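Local coordinates for protein aminotransferase, class I and II (Erwinia tasmaniensis, PDB 5Z0Q) that binds pyridoxal-5'-phosphate and belongs to the class I and II aminotransferase family, modelled as a two-chain assembly, at residues 174-179 / 325-330; 91-96 / 253-258; 140-145 / 156-161. One frame throughout, in Å; residues are numbered along the deposited sequence.

Contact 1 is the one of the three that reaches the pyridoxal-5'-phosphate pocket: its residue Asn176 borders pyridoxal-5'-phosphate, and the contact is buried about 8 Å from the centre of the chain. Contact 2 and contact 3 both reach the eight-stranded mixed sheet, at well separated places about 30 Å apart between centres, and each lies more than 20 Å from the centre of the chain. Contact 3 is linked to contact 1 by direct packing, with Leu144 CD1 3.5 Å from His175 CE1, although their centres are about 20 Å apart. Contact 2 stays clear of contact 1, the nearest atoms being about 14 Å apart.

Contact 1 of 3, residues 174-179 / 325-330; sequences PHNPGG and SFLGWI. With PLP (pyridoxal-5'-phosphate), chain M.
Leu327 is the first residue of 325-330 to meet the 174-179 loop. Its CD1 lies 4.3 Å from OD1 of Asn176, a loose contact beside the amide, whose ND2 stands 3.1 Å from O3 of pyridoxal-5'-phosphate. Asn176 CG is anti to the backbone N (chi1 -168°), which brings ND2 toward that oxygen, and OD1 also has a weak hydrogen bond from Arg364. The amide thus stands between pyridoxal-5'-phosphate and the arginine. The backbone of Leu327 runs close to the loop as well, its O lying 4.2 Å from Gly179 CA.

Gly328 adds little; its N is 4.1 Å from Pro177 O, and the two loops face each other here without a bond. Trp329 then makes the main contact. The proline ring comes over one face of the indole, with Pro177 CG 3.4 Å from the centroid of the Trp329 six-membered ring and 10° off the ring normal, a CH-pi contact. Pro177 CB follows at 3.5 Å from Trp329 CE3, while Gly178 CA approaches Trp329 CB at 4.1 Å. The peptide bond before Pro177 is cis.

The contact joins a pocket loop of the large sheet to the smaller sheet, consistent with the fold type I architecture of aminotransferases. Around it, Trp329 is stacked on Phe362 and meets Trp151 edge-to-face. Strand 329-331 pairs with strand 362-364, helix 290-313 packs against Phe326 and Ile330, and the 174-179 loop bridges strand 166-172 and helix 184-197.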
loop_
_atom_site.group_PDB
_atom_site.type_symbol
_atom_site.label_atom_id
_atom_site.label_comp_id
_atom_site.label_asym_id
_atom_site.label_seq_id
_atom_site.Cartn_x
_atom_site.Cartn_y
_atom_site.Cartn_z
ATOM N N PRO A 174 6.613 5.740 -22.229
ATOM C CA PRO A 174 6.617 7.129 -22.710
ATOM C C PRO A 174 6.974 8.130 -21.614
ATOM O O PRO A 174 6.761 7.854 -20.435
ATOM C CB PRO A 174 5.177 7.343 -23.186
ATOM C CG PRO A 174 4.625 5.976 -23.390
ATOM C CD PRO A 174 5.278 5.133 -22.347
ATOM N N HIS A 175 7.512 9.280 -22.007
ATOM C CA HIS A 175 8.124 10.202 -21.062
ATOM C C HIS A 175 7.094 11.164 -20.486
ATOM O O HIS A 175 6.387 11.850 -21.229
ATOM C CB HIS A 175 9.252 10.985 -21.731
ATOM C CG HIS A 175 10.000 11.875 -20.790
ATOM N ND1 HIS A 175 9.530 13.112 -20.404
ATOM C CD2 HIS A 175 11.181 11.704 -20.150
ATOM C CE1 HIS A 175 10.390 13.664 -19.568
ATOM N NE2 HIS A 175 11.401 12.831 -19.398
ATOM N N ASN A 176 7.019 11.209 -19.162
ATOM C CA ASN A 176 6.279 12.218 -18.414
ATOM C C ASN A 176 7.229 13.345 -18.029
ATOM O O ASN A 176 8.272 13.079 -17.421
ATOM C CB ASN A 176 5.661 11.605 -17.163
ATOM C CG ASN A 176 4.645 12.516 -16.498
ATOM O OD1 ASN A 176 3.901 13.231 -17.167
ATOM N ND2 ASN A 176 4.608 12.488 -15.173
ATOM N N PRO A 177 6.915 14.612 -18.338
ATOM C CA PRO A 177 5.667 15.137 -18.898
ATOM C C PRO A 177 5.662 15.383 -20.407
ATOM O O PRO A 177 4.621 15.763 -20.946
ATOM C CB PRO A 177 5.520 16.464 -18.162
ATOM C CG PRO A 177 6.947 16.939 -18.046
ATOM C CD PRO A 177 7.816 15.705 -17.930
ATOM N N GLY A 178 6.800 15.181 -21.073
ATOM C CA GLY A 178 6.888 15.528 -22.484
ATOM C C GLY A 178 5.903 14.765 -23.351
ATOM O O GLY A 178 5.333 15.319 -24.294
ATOM N N GLY A 179 5.682 13.490 -23.042
ATOM C CA GLY A 179 4.844 12.649 -23.869
ATOM C C GLY A 179 5.558 11.979 -25.019
ATOM O O GLY A 179 4.895 11.464 -25.926
ATOM N N SER A 325 -0.797 10.240 -24.848
ATOM C CA SER A 325 -1.761 10.918 -23.996
ATOM C C SER A 325 -1.407 10.715 -22.521
ATOM O O SER A 325 -0.713 9.763 -22.151
ATOM C CB SER A 325 -3.165 10.392 -24.305
ATOM O OG SER A 325 -3.801 11.205 -25.275
ATOM N N PHE A 326 -1.896 11.616 -21.660
ATOM C CA PHE A 326 -2.831 12.690 -22.005
ATOM C C PHE A 326 -2.357 14.061 -21.533
ATOM O O PHE A 326 -3.154 14.887 -21.084
ATOM C CB PHE A 326 -4.211 12.383 -21.416
ATOM C CG PHE A 326 -4.161 11.776 -20.040
ATOM C CD1 PHE A 326 -4.101 12.581 -18.914
ATOM C CD2 PHE A 326 -4.170 10.399 -19.874
ATOM C CE1 PHE A 326 -4.052 12.025 -17.648
ATOM C CE2 PHE A 326 -4.119 9.837 -18.612
ATOM C CZ PHE A 326 -4.061 10.652 -17.496
ATOM N N LEU A 327 -1.049 14.289 -21.631
ATOM C CA LEU A 327 -0.432 15.565 -21.299
ATOM C C LEU A 327 0.745 15.763 -22.246
ATOM O O LEU A 327 1.388 14.791 -22.651
ATOM C CB LEU A 327 0.029 15.605 -19.831
ATOM C CG LEU A 327 -0.831 14.884 -18.784
ATOM C CD1 LEU A 327 -0.206 13.553 -18.391
ATOM C CD2 LEU A 327 -1.095 15.750 -17.560
ATOM N N GLY A 328 1.031 17.015 -22.603
ATOM C CA GLY A 328 0.360 18.200 -22.097
ATOM C C GLY A 328 1.382 19.239 -21.661
ATOM O O GLY A 328 1.141 20.008 -20.735
ATOM N N TRP A 329 2.524 19.263 -22.350
ATOM C CA TRP A 329 3.702 20.021 -21.935
ATOM C C TRP A 329 3.774 21.318 -22.738
ATOM O O TRP A 329 4.127 21.304 -23.922
ATOM C CB TRP A 329 4.955 19.169 -22.134
ATOM C CG TRP A 329 6.187 19.612 -21.396
ATOM C CD1 TRP A 329 7.428 19.799 -21.928
ATOM C CD2 TRP A 329 6.304 19.896 -19.995
ATOM N NE1 TRP A 329 8.310 20.190 -20.949
ATOM C CE2 TRP A 329 7.644 20.258 -19.754
ATOM C CE3 TRP A 329 5.405 19.889 -18.923
ATOM C CZ2 TRP A 329 8.109 20.604 -18.487
ATOM C CZ3 TRP A 329 5.869 20.235 -17.665
ATOM C CH2 TRP A 329 7.207 20.587 -17.459
ATOM N N ILE A 330 3.453 22.437 -22.089
ATOM C CA ILE A 330 3.321 23.734 -22.748
ATOM C C ILE A 330 4.433 24.655 -22.265
ATOM O O ILE A 330 4.592 24.866 -21.057
ATOM C CB ILE A 330 1.945 24.364 -22.473
ATOM C CG1 ILE A 330 0.823 23.415 -22.898
ATOM C CG2 ILE A 330 1.820 25.705 -23.184
ATOM C CD1 ILE A 330 -0.558 23.918 -22.548
HETATM N N1 PLP M . 4.795 7.014 -13.138
HETATM C C2 PLP M . 4.559 8.101 -13.956
HETATM C C2A PLP M . 5.604 8.542 -14.939
HETATM C C3 PLP M . 3.352 8.785 -13.873
HETATM O O3 PLP M . 3.118 9.864 -14.685
HETATM C C4 PLP M . 2.383 8.375 -12.964
HETATM C C4A PLP M . 1.018 8.996 -12.990
HETATM C C5 PLP M . 2.629 7.282 -12.140
HETATM C C6 PLP M . 3.838 6.602 -12.233
HETATM C C5A PLP M . 1.568 6.844 -11.156
HETATM O O4P PLP M . 2.135 6.114 -10.091
HETATM P P PLP M . 1.245 5.792 -8.789
HETATM O O1P PLP M . 0.588 7.064 -8.304
HETATM O O2P PLP M . 2.119 5.228 -7.693
HETATM O O3P PLP M . 0.188 4.783 -9.169
#

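Contact 2 of 3, residues 91-96 / 253-258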
loop_
_atom_site.group_PDB
_atom_site.type_symbol
_atom_site.label_atom_id
_atom_site.label_comp_id
_atom_site.label_asym_id
_atom_site.label_seq_id
_atom_site.Cartn_x
_atom_site.Cartn_y
_atom_site.Cartn_z
ATOM N N PRO A 91 6.925 -15.982 -15.521
ATOM C CA PRO A 91 6.059 -15.616 -14.386
ATOM C C PRO A 91 6.817 -15.193 -13.139
ATOM O O PRO A 91 6.371 -14.277 -12.437
ATOM C CB PRO A 91 5.243 -16.896 -14.151
ATOM C CG PRO A 91 5.257 -17.597 -15.469
ATOM C CD PRO A 91 6.611 -17.319 -16.050
ATOM N N GLU A 92 7.956 -15.822 -12.841
ATOM C CA GLU A 92 8.684 -15.475 -11.625
ATOM C C GLU A 92 9.379 -14.122 -11.715
ATOM O O GLU A 92 9.924 -13.661 -10.706
ATOM C CB GLU A 92 9.709 -16.563 -11.284
ATOM C CG GLU A 92 10.863 -16.695 -12.266
ATOM C CD GLU A 92 10.547 -17.618 -13.427
ATOM O OE1 GLU A 92 9.362 -17.973 -13.606
ATOM O OE2 GLU A 92 11.486 -17.992 -14.160
ATOM N N TRP A 93 9.376 -13.478 -12.884
ATOM C CA TRP A 93 9.940 -12.138 -13.001
ATOM C C TRP A 93 9.059 -11.082 -12.349
ATOM O O TRP A 93 9.547 -9.986 -12.050
ATOM C CB TRP A 93 10.149 -11.769 -14.471
ATOM C CG TRP A 93 11.152 -12.610 -15.194
ATOM C CD1 TRP A 93 11.936 -13.594 -14.666
ATOM C CD2 TRP A 93 11.480 -12.540 -16.586
ATOM N NE1 TRP A 93 12.733 -14.141 -15.645
ATOM C CE2 TRP A 93 12.471 -13.509 -16.833
ATOM C CE3 TRP A 93 11.031 -11.749 -17.649
ATOM C CZ2 TRP A 93 13.021 -13.711 -18.097
ATOM C CZ3 TRP A 93 11.579 -11.950 -18.903
ATOM C CH2 TRP A 93 12.563 -12.922 -19.116
ATOM N N LEU A 94 7.784 -11.382 -12.124
ATOM C CA LEU A 94 6.834 -10.375 -11.676
ATOM C C LEU A 94 6.907 -10.172 -10.168
ATOM O O LEU A 94 7.079 -11.125 -9.403
ATOM C CB LEU A 94 5.413 -10.773 -12.079
ATOM C CG LEU A 94 5.170 -10.949 -13.578
ATOM C CD1 LEU A 94 3.730 -11.349 -13.845
ATOM C CD2 LEU A 94 5.520 -9.676 -14.331
ATOM N N VAL A 95 6.783 -8.913 -9.752
ATOM C CA VAL A 95 6.667 -8.533 -8.346
ATOM C C VAL A 95 5.573 -7.476 -8.274
ATOM O O VAL A 95 5.734 -6.377 -8.816
ATOM C CB VAL A 95 7.980 -7.992 -7.761
ATOM C CG1 VAL A 95 7.765 -7.515 -6.334
ATOM C CG2 VAL A 95 9.070 -9.052 -7.804
ATOM N N PHE A 96 4.463 -7.801 -7.616
ATOM C CA PHE A 96 3.328 -6.890 -7.555
ATOM C C PHE A 96 3.515 -5.866 -6.443
ATOM O O PHE A 96 3.993 -6.188 -5.351
ATOM C CB PHE A 96 2.032 -7.671 -7.347
ATOM C CG PHE A 96 1.709 -8.612 -8.472
ATOM C CD1 PHE A 96 1.267 -8.128 -9.693
ATOM C CD2 PHE A 96 1.847 -9.981 -8.311
ATOM C CE1 PHE A 96 0.972 -8.990 -10.733
ATOM C CE2 PHE A 96 1.552 -10.849 -9.345
ATOM C CZ PHE A 96 1.114 -10.354 -10.557
ATOM N N VAL A 253 8.844 -5.891 -13.327
ATOM C CA VAL A 253 9.367 -7.029 -14.075
ATOM C C VAL A 253 10.882 -7.011 -13.944
ATOM O O VAL A 253 11.558 -6.173 -14.554
ATOM C CB VAL A 253 8.935 -6.996 -15.546
ATOM C CG1 VAL A 253 9.369 -8.272 -16.252
ATOM C CG2 VAL A 253 7.429 -6.803 -15.649
ATOM N N ILE A 254 11.417 -7.930 -13.151
ATOM C CA ILE A 254 12.847 -8.035 -12.899
ATOM C C ILE A 254 13.312 -9.407 -13.371
ATOM O O ILE A 254 13.196 -10.397 -12.647
ATOM C CB ILE A 254 13.173 -7.822 -11.410
ATOM C CG1 ILE A 254 12.283 -6.726 -10.822
ATOM C CG2 ILE A 254 14.639 -7.461 -11.236
ATOM C CD1 ILE A 254 12.381 -6.599 -9.320
ATOM N N PRO A 255 13.838 -9.506 -14.596
ATOM C CA PRO A 255 14.309 -10.814 -15.079
ATOM C C PRO A 255 15.535 -11.325 -14.342
ATOM O O PRO A 255 15.707 -12.544 -14.225
ATOM C CB PRO A 255 14.612 -10.553 -16.562
ATOM C CG PRO A 255 13.849 -9.310 -16.902
ATOM C CD PRO A 255 13.862 -8.486 -15.654
ATOM N N ASN A 256 16.386 -10.439 -13.842
ATOM C CA ASN A 256 17.585 -10.874 -13.137
ATOM C C ASN A 256 17.200 -11.476 -11.791
ATOM O O ASN A 256 16.504 -10.824 -11.003
ATOM C CB ASN A 256 18.544 -9.698 -12.945
ATOM C CG ASN A 256 19.926 -10.133 -12.486
ATOM O OD1 ASN A 256 20.068 -10.962 -11.587
ATOM N ND2 ASN A 256 20.955 -9.570 -13.107
ATOM N N PRO A 257 17.619 -12.709 -11.492
ATOM C CA PRO A 257 17.262 -13.296 -10.190
ATOM C C PRO A 257 17.903 -12.582 -9.014
ATOM O O PRO A 257 17.243 -12.372 -7.989
ATOM C CB PRO A 257 17.751 -14.748 -10.315
ATOM C CG PRO A 257 17.878 -14.992 -11.788
ATOM C CD PRO A 257 18.291 -13.678 -12.372
ATOM N N GLU A 258 19.179 -12.198 -9.131
ATOM C CA GLU A 258 19.845 -11.527 -8.020
ATOM C C GLU A 258 19.262 -10.139 -7.784
ATOM O O GLU A 258 19.090 -9.721 -6.632
ATOM C CB GLU A 258 21.348 -11.438 -8.279
ATOM C CG GLU A 258 22.149 -10.970 -7.072
ATOM C CD GLU A 258 23.163 -9.894 -7.415
ATOM O OE1 GLU A 258 23.614 -9.187 -6.489
ATOM O OE2 GLU A 258 23.504 -9.749 -8.609
#
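Leu94 and Val253 form a non-hydrogen-bonded antiparallel pair, with a tryptophan-proline CH-pi contact just beyond it, where strand 94-97, outermost in the large sheet within this chain, meets the end of strand 250-253. The CA atoms of Leu94 and Val253 are 4.8 Å apart, and their side chains lie side by side on the same face of the sheet, CD2 of Leu94 touching CG2 of Val253 at 3.7 Å.

One residue further out, Ile254 N gives a nearly straight hydrogen bond to Trp93 O, 3.0 Å long with an N-H...O angle of 172°; the donor is tilted somewhat from the carbonyl plane. The same oxygen also receives a CA-H...O contact from Val253 CA at 3.6 Å. Two neighbouring groups of the second segment therefore converge on a single carbonyl, just where the 3-10 turn of 91-93 hands over to the strand.

The indole of Trp93 lies against Pro255. With chi1 at -64°, CG sits beside the backbone N, and the ring swings over to lay one face on the proline. Pro255 CA stands 3.5 Å from the centroid of the five-membered ring and only 3° off its normal, while Pro255 CB sits over the centre of the indole, 3.7 Å from CE2 of Trp93, and CG lies near CE3 and CZ3. The two side chains cross at about a right angle. Beside this packing, Trp93 CB meets Val253 CG1 at 4.0 Å.

Past Pro255, Asn256 is the N-cap of helix 257-267, its OD1 accepting a weak capping bond from Glu258 N. That helix packs against Trp93 and Val95 and hydrogen-bonds to Ile254 O through Arg260, helix 71-83 packs against Leu94 and Phe96, and strand 232-236 continues the sheet beyond Val253.

Contact 3 of 3, residues 140-145 / 156-161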
loop_
_atom_site.group_PDB
_atom_site.type_symbol
_atom_site.label_atom_id
_atom_site.label_comp_id
_atom_site.label_asym_id
_atom_site.label_seq_id
_atom_site.Cartn_x
_atom_site.Cartn_y
_atom_site.Cartn_z
ATOM N N LEU A 140 22.170 13.043 -11.139
ATOM C CA LEU A 140 22.680 13.689 -12.341
ATOM C C LEU A 140 21.554 13.803 -13.359
ATOM O O LEU A 140 20.908 12.802 -13.689
ATOM C CB LEU A 140 23.853 12.904 -12.933
ATOM C CG LEU A 140 24.444 13.452 -14.234
ATOM C CD1 LEU A 140 25.022 14.840 -14.018
ATOM C CD2 LEU A 140 25.501 12.511 -14.790
ATOM N N SER A 141 21.325 15.014 -13.854
ATOM C CA SER A 141 20.218 15.301 -14.758
ATOM C C SER A 141 20.754 15.689 -16.128
ATOM O O SER A 141 21.659 16.523 -16.233
ATOM C CB SER A 141 19.338 16.421 -14.199
ATOM O OG SER A 141 18.925 16.131 -12.876
ATOM N N ALA A 142 20.192 15.086 -17.171
ATOM C CA ALA A 142 20.519 15.408 -18.553
ATOM C C ALA A 142 19.318 16.101 -19.182
ATOM O O ALA A 142 18.223 15.528 -19.230
ATOM C CB ALA A 142 20.894 14.153 -19.341
ATOM N N ALA A 143 19.524 17.323 -19.661
ATOM C CA ALA A 143 18.417 18.126 -20.160
ATOM C C ALA A 143 17.867 17.560 -21.461
ATOM O O ALA A 143 18.619 17.175 -22.361
ATOM C CB ALA A 143 18.863 19.573 -20.368
ATOM N N LEU A 144 16.540 17.503 -21.553
ATOM C CA LEU A 144 15.892 17.150 -22.807
ATOM C C LEU A 144 15.977 18.315 -23.781
ATOM O O LEU A 144 15.780 19.474 -23.405
ATOM C CB LEU A 144 14.430 16.773 -22.571
ATOM C CG LEU A 144 14.160 15.486 -21.793
ATOM C CD1 LEU A 144 12.666 15.230 -21.693
ATOM C CD2 LEU A 144 14.861 14.312 -22.454
ATOM N N ARG A 145 16.275 18.007 -25.038
ATOM C CA ARG A 145 16.399 19.018 -26.077
ATOM C C ARG A 145 15.342 18.794 -27.148
ATOM O O ARG A 145 14.998 17.653 -27.471
ATOM C CB ARG A 145 17.799 19.006 -26.699
ATOM C CG ARG A 145 18.891 19.412 -25.725
ATOM C CD ARG A 145 18.491 20.669 -24.968
ATOM N NE ARG A 145 19.428 21.000 -23.900
ATOM C CZ ARG A 145 19.234 21.969 -23.012
ATOM N NH1 ARG A 145 18.129 22.703 -23.062
ATOM N NH2 ARG A 145 20.139 22.204 -22.071
ATOM N N ASP A 156 24.435 10.558 -24.338
ATOM C CA ASP A 156 25.825 10.466 -24.770
ATOM C C ASP A 156 26.508 11.827 -24.764
ATOM O O ASP A 156 27.734 11.902 -24.622
ATOM C CB ASP A 156 25.897 9.840 -26.162
ATOM C CG ASP A 156 25.014 8.612 -26.293
ATOM O OD1 ASP A 156 23.776 8.777 -26.354
ATOM O OD2 ASP A 156 25.554 7.486 -26.331
ATOM N N SER A 157 25.744 12.908 -24.912
ATOM C CA SER A 157 26.297 14.255 -24.857
ATOM C C SER A 157 26.546 14.733 -23.430
ATOM O O SER A 157 26.902 15.900 -23.236
ATOM C CB SER A 157 25.372 15.237 -25.580
ATOM O OG SER A 157 24.146 15.392 -24.887
ATOM N N HIS A 158 26.362 13.864 -22.433
ATOM C CA HIS A 158 26.640 14.193 -21.040
ATOM C C HIS A 158 27.712 13.286 -20.446
ATOM O O HIS A 158 27.757 13.098 -19.227
ATOM C CB HIS A 158 25.362 14.124 -20.203
ATOM C CG HIS A 158 24.361 15.186 -20.537
ATOM N ND1 HIS A 158 23.652 15.195 -21.719
ATOM C CD2 HIS A 158 23.955 16.277 -19.846
ATOM C CE1 HIS A 158 22.850 16.245 -21.739
ATOM N NE2 HIS A 158 23.015 16.918 -20.615
ATOM N N GLU A 159 28.578 12.720 -21.291
ATOM C CA GLU A 159 29.630 11.828 -20.807
ATOM C C GLU A 159 30.557 12.542 -19.831
ATOM O O GLU A 159 30.790 12.065 -18.713
ATOM C CB GLU A 159 30.430 11.275 -21.987
ATOM C CG GLU A 159 29.710 10.220 -22.806
ATOM C CD GLU A 159 29.982 8.816 -22.310
ATOM O OE1 GLU A 159 30.886 8.652 -21.463
ATOM O OE2 GLU A 159 29.297 7.878 -22.768
ATOM N N ASP A 160 31.096 13.693 -20.240
ATOM C CA ASP A 160 32.090 14.391 -19.432
ATOM C C ASP A 160 31.495 15.005 -18.170
ATOM O O ASP A 160 32.247 15.342 -17.248
ATOM C CB ASP A 160 32.773 15.468 -20.275
ATOM C CG ASP A 160 33.429 14.897 -21.519
ATOM O OD1 ASP A 160 34.242 13.958 -21.385
ATOM O OD2 ASP A 160 33.119 15.376 -22.630
ATOM N N ARG A 161 30.173 15.158 -18.105
ATOM C CA ARG A 161 29.532 15.634 -16.886
ATOM C C ARG A 161 29.412 14.553 -15.821
ATOM O O ARG A 161 28.984 14.856 -14.702
ATOM C CB ARG A 161 28.142 16.197 -17.198
ATOM C CG ARG A 161 28.133 17.678 -17.542
ATOM C CD ARG A 161 26.730 18.163 -17.870
ATOM N NE ARG A 161 25.762 17.794 -16.840
ATOM C CZ ARG A 161 25.526 18.508 -15.744
ATOM N NH1 ARG A 161 26.193 19.634 -15.524
ATOM N NH2 ARG A 161 24.624 18.096 -14.864
#
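Ala142 and His158 meet in a CH-pi contact. The methyl carbon CB of Ala142 stands over one face of the imidazole, 3.6 Å from the centroid of the His158 ring and 3° off its normal. At chi1 -68° the ring's CG is anti to the carbonyl carbon of His158, and this turns the imidazole to the strand. Its NE2 also comes within 3.6 Å of Ala142 CA. The other ring nitrogen, ND1, hydrogen-bonds to the carbonyl O of Asp154, a bond that fixes how the imidazole is turned while Ala142 packs on its face.

Van der Waals packing involves Arg161, whose chain bends at chi3 (51°) and crosses the side chain of Leu140 obliquely. NH2 of Arg161 lies 3.4 Å from CD1 of Leu140, and the same nitrogen is 3.6 Å from Ser141 O, near it without a hydrogen bond. This side of the contact is at the protein surface.

In hydrogen bonding, Leu140 and Ala142 both use their backbones for strand 117-122, while their side chains also meet 156-161. Asp156 and Glu159 form salt bridges with Arg196 of helix 184-197. Strand 139-146 belongs to the large mixed sheet of this aminotransferase and pairs antiparallel with 151-152; the loop 156-161 packs back on strand 139-146 before strand 166-172 begins.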